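PDB 3V3T: cell division GTPase FtsZ, diverged from Clostridium botulinum C, which is a diverged member of the tubulin/FtsZ family and, like its relatives such as TubZ, probably assembles into cytoskeletal filaments. Local coordinates for residues 196-200 with 201-205. The protein carries 1 engineered substitution. Residues are numbered along the deposited sequence; the frame is centred on the assembly and turned at random.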
loop_
_atom_site.group_PDB
_atom_site.type_symbol
_atom_site.label_atom_id
_atom_site.label_comp_id
_atom_site.label_asym_id
_atom_site.label_seq_id
_atom_site.Cartn_x
_atom_site.Cartn_y
_atom_site.Cartn_z
ATOM N N GLY A 196 -19.847 -1.230 -20.500
ATOM C CA GLY A 196 -18.888 -2.036 -19.761
ATOM C C GLY A 196 -18.365 -1.427 -18.467
ATOM O O GLY A 196 -18.076 -0.237 -18.385
ATOM N N VAL A 197 -18.232 -2.252 -17.442
ATOM C CA VAL A 197 -17.711 -1.773 -16.171
ATOM C C VAL A 197 -16.820 -2.847 -15.571
ATOM O O VAL A 197 -16.935 -4.019 -15.926
ATOM C CB VAL A 197 -18.859 -1.377 -15.204
ATOM C CG1 VAL A 197 -18.323 -0.993 -13.839
ATOM C CG2 VAL A 197 -19.701 -0.253 -15.797
ATOM N N VAL A 198 -15.900 -2.446 -14.702
ATOM C CA VAL A 198 -15.093 -3.414 -13.975
ATOM C C VAL A 198 -15.893 -3.920 -12.768
ATOM O O VAL A 198 -16.083 -3.190 -11.798
ATOM C CB VAL A 198 -13.754 -2.806 -13.533
ATOM C CG1 VAL A 198 -12.957 -3.805 -12.700
ATOM C CG2 VAL A 198 -12.953 -2.363 -14.752
ATOM N N ASP A 199 -16.374 -5.160 -12.848
ATOM C CA ASP A 199 -17.261 -5.724 -11.829
ATOM C C ASP A 199 -16.652 -5.637 -10.423
ATOM O O ASP A 199 -15.437 -5.556 -10.259
ATOM C CB ASP A 199 -17.624 -7.183 -12.157
ATOM C CG ASP A 199 -18.382 -7.327 -13.474
ATOM O OD1 ASP A 199 -19.632 -7.391 -13.439
ATOM O OD2 ASP A 199 -17.740 -7.394 -14.546
ATOM N N GLU A 200 -17.515 -5.665 -9.417
ATOM C CA GLU A 200 -17.100 -5.715 -8.023
ATOM C C GLU A 200 -16.311 -6.993 -7.715
ATOM O O GLU A 200 -15.416 -6.994 -6.874
ATOM C CB GLU A 200 -18.335 -5.624 -7.126
ATOM C CG GLU A 200 -18.072 -5.080 -5.739
ATOM C CD GLU A 200 -19.358 -4.858 -4.972
ATOM O OE1 GLU A 200 -19.482 -5.365 -3.834
ATOM O OE2 GLU A 200 -20.250 -4.176 -5.517
ATOM N N ASP A 201 -16.644 -8.083 -8.398
ATOM C CA ASP A 201 -15.926 -9.342 -8.222
ATOM C C ASP A 201 -14.520 -9.222 -8.798
ATOM O O ASP A 201 -13.572 -9.813 -8.283
ATOM C CB ASP A 201 -16.671 -10.483 -8.916
ATOM C CG ASP A 201 -18.073 -10.673 -8.371
ATOM O OD1 ASP A 201 -18.266 -10.443 -7.157
ATOM O OD2 ASP A 201 -18.977 -11.046 -9.155
ATOM N N GLU A 202 -14.391 -8.452 -9.874
ATOM C CA GLU A 202 -13.099 -8.243 -10.502
ATOM C C GLU A 202 -12.242 -7.335 -9.634
ATOM O O GLU A 202 -11.035 -7.544 -9.505
ATOM C CB GLU A 202 -13.262 -7.700 -11.933
ATOM C CG GLU A 202 -13.855 -8.752 -12.889
ATOM C CD GLU A 202 -14.430 -8.174 -14.185
ATOM O OE1 GLU A 202 -14.663 -6.948 -14.249
ATOM O OE2 GLU A 202 -14.649 -8.958 -15.141
ATOM N N ILE A 203 -12.875 -6.333 -9.033
ATOM C CA ILE A 203 -12.194 -5.452 -8.097
ATOM C C ILE A 203 -11.690 -6.286 -6.936
ATOM O O ILE A 203 -10.543 -6.145 -6.503
ATOM C CB ILE A 203 -13.131 -4.349 -7.602
ATOM C CG1 ILE A 203 -13.193 -3.217 -8.630
ATOM C CG2 ILE A 203 -12.663 -3.798 -6.284
ATOM C CD1 ILE A 203 -14.360 -2.278 -8.427
ATOM N N SER A 204 -12.543 -7.181 -6.452
ATOM C CA SER A 204 -12.138 -8.142 -5.426
ATOM C C SER A 204 -10.902 -8.941 -5.873
ATOM O O SER A 204 -9.913 -9.029 -5.142
ATOM C CB SER A 204 -13.301 -9.083 -5.085
ATOM O OG SER A 204 -12.875 -10.133 -4.236
ATOM N N LYS A 205 -10.955 -9.511 -7.074
ATOM C CA LYS A 205 -9.816 -10.271 -7.601
ATOM C C LYS A 205 -8.527 -9.452 -7.691
ATOM O O LYS A 205 -7.438 -9.967 -7.444
ATOM C CB LYS A 205 -10.158 -10.899 -8.960
ATOM C CG LYS A 205 -10.843 -12.254 -8.824
ATOM C CD LYS A 205 -11.649 -12.629 -10.045
ATOM C CE LYS A 205 -12.385 -13.950 -9.803
ATOM N NZ LYS A 205 -13.290 -14.328 -10.939
#
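Asp199 O receives Ile203 N at 2.9 Å as the first turn of helix 200-208 closes, with a weak second bond from Glu202 N; one residue on, Ser204 N reaches Glu200 O at 2.9 Å. That makes Asp199 the N-cap, yet its carboxylate caps nothing. The side-chain work comes from Glu202, three residues further along. Its CG lies opposite its own carbonyl carbon (chi1 -69°), which sends the extended chain back past the helix start, where OE1 takes the N-H of Asp199 at 2.8 Å. The donor comes from above the carboxylate plane, and the bond is bent, 141° at the hydrogen. This is the glutamate half of a capping box, without the reciprocal bond from the N-cap side chain. The price is a close pair of acids: Asp199 OD2 sits 3.1 Å from Glu202 OE1, the two carboxylates almost perpendicular, and this closeness probably raises the pKa of one of them. On the buried flank, Val198 CG1 meets Ile203 CG1 at 4.1 Å, an apolar contact bridging the residue before the N-cap and the first turn, as in a hydrophobic staple. Met189, in the loop following helix 172-187, packs against both, while Gly196 is backbone-bonded to Tyr275 at the end of edge strand 270-275; the connection thus passes from the sheet's margin into helix 200-208, which leads to strand 211-217.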